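D-threo-3-hydroxyaspartate dehydratase (Delftia, PDB 3WQC) catalyses the pyridoxal 5'-phosphate-dependent deamination of D-threo-3-hydroxyaspartate to oxaloacetate and ammonia, and also acts on D-serine. Local coordinates at residues 168-173 and 216-221. Residues are numbered along the deposited sequence; the frame is centred on the assembly and turned at random.
Sequences TLHDGG and AGLPCP
H170, in the last turn of helix 159-171, and L218, just past the end of helix 192-215, form the closest CA pair of the two segments, at 7.4 Å, and their contact is made by side chains. H170 sends its ring out with CG anti to the backbone N (chi1 -176°), and P219 CD meets one face of the imidazole in a CH-pi contact, 4.0 Å from the centroid of the H170 ring and 26° off the ring normal. P219 CD sits off-centre, toward the rim, with H170 ND1 its nearest ring atom at 3.7 Å. Beside it, L218 runs antiparallel alongside H170, its methyl CD2 lying 3.8 Å from H170 CB and oblique to the ring. In this alanine racemase-like TIM-barrel domain, the contact joins the C-terminal ends of two successive barrel helices, away from the pyridoxal-phosphate pocket, at the point where the chain turns back toward strands 175-180 and 222-225. Both helices end in Schellman motifs, with G173 and G217 as the positive-phi residues. L218, buried, also reaches L213 and L176. An alanine in place of P219 lacks the CG and CD methylenes that lie against the imidazole, and the ring of H170 would probably lose its CH-pi partner and turn more freely.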
# COMPACT_ATOMS: atom_id res chain seq x y z
N THR B 168 31.43 -13.83 18.61
CA THR B 168 30.83 -14.97 17.91
C THR B 168 31.15 -14.83 16.40
O THR B 168 31.53 -15.80 15.72
CB THR B 168 29.31 -14.99 18.12
OG1 THR B 168 29.04 -15.20 19.50
CG2 THR B 168 28.63 -16.08 17.26
N LEU B 169 30.98 -13.59 15.88
CA LEU B 169 31.29 -13.37 14.46
C LEU B 169 32.78 -13.52 14.16
O LEU B 169 33.19 -14.25 13.23
CB LEU B 169 30.81 -11.94 14.05
CG LEU B 169 29.28 -11.80 14.06
CD1 LEU B 169 28.94 -10.28 13.95
CD2 LEU B 169 28.59 -12.62 12.96
N HIS B 170 33.61 -12.83 14.97
CA HIS B 170 35.06 -12.78 14.65
C HIS B 170 35.78 -14.12 14.86
O HIS B 170 36.52 -14.62 14.01
CB HIS B 170 35.67 -11.69 15.50
CG HIS B 170 37.12 -11.47 15.22
ND1 HIS B 170 37.55 -10.88 14.07
CD2 HIS B 170 38.23 -11.72 15.96
CE1 HIS B 170 38.91 -10.81 14.07
NE2 HIS B 170 39.32 -11.28 15.22
N ASP B 171 35.44 -14.79 16.01
CA ASP B 171 36.05 -16.07 16.34
C ASP B 171 35.51 -17.11 15.35
O ASP B 171 36.19 -18.12 15.07
CB ASP B 171 35.64 -16.55 17.71
CG ASP B 171 36.18 -15.70 18.82
OD1 ASP B 171 37.14 -14.94 18.66
OD2 ASP B 171 35.59 -15.83 19.97
N GLY B 172 34.28 -16.87 14.83
CA GLY B 172 33.63 -17.78 13.92
C GLY B 172 34.14 -17.66 12.50
O GLY B 172 33.63 -18.40 11.64
N GLY B 173 35.06 -16.74 12.22
CA GLY B 173 35.64 -16.56 10.89
C GLY B 173 34.89 -15.68 9.94
O GLY B 173 35.22 -15.56 8.75
N ALA B 216 37.84 -4.06 23.06
CA ALA B 216 37.95 -5.51 23.26
C ALA B 216 38.81 -6.17 22.22
O ALA B 216 38.86 -7.42 22.13
CB ALA B 216 36.51 -6.13 23.31
N GLY B 217 39.47 -5.40 21.33
CA GLY B 217 40.35 -6.02 20.30
C GLY B 217 39.64 -6.47 19.06
O GLY B 217 40.25 -7.15 18.24
N LEU B 218 38.35 -6.08 18.92
CA LEU B 218 37.55 -6.57 17.76
C LEU B 218 37.56 -5.48 16.68
O LEU B 218 37.56 -4.29 17.03
CB LEU B 218 36.08 -6.82 18.19
CG LEU B 218 35.96 -8.00 19.17
CD1 LEU B 218 34.62 -7.92 19.83
CD2 LEU B 218 36.12 -9.30 18.36
N PRO B 219 37.61 -5.88 15.39
CA PRO B 219 37.55 -4.83 14.36
C PRO B 219 36.18 -4.20 14.31
O PRO B 219 35.13 -4.88 14.54
CB PRO B 219 37.77 -5.62 13.06
CG PRO B 219 37.29 -7.05 13.37
CD PRO B 219 37.50 -7.27 14.89
N CYS B 220 36.14 -2.94 13.97
CA CYS B 220 34.83 -2.24 13.75
C CYS B 220 35.10 -1.06 12.84
O CYS B 220 34.96 0.07 13.29
CB CYS B 220 34.17 -1.86 15.09
SG CYS B 220 32.45 -1.32 14.79
N PRO B 221 35.43 -1.33 11.52
CA PRO B 221 35.92 -0.16 10.75
C PRO B 221 34.80 0.82 10.34
O PRO B 221 35.11 1.99 10.05
CB PRO B 221 36.62 -0.81 9.58
CG PRO B 221 36.06 -2.19 9.51
CD PRO B 221 35.74 -2.63 10.90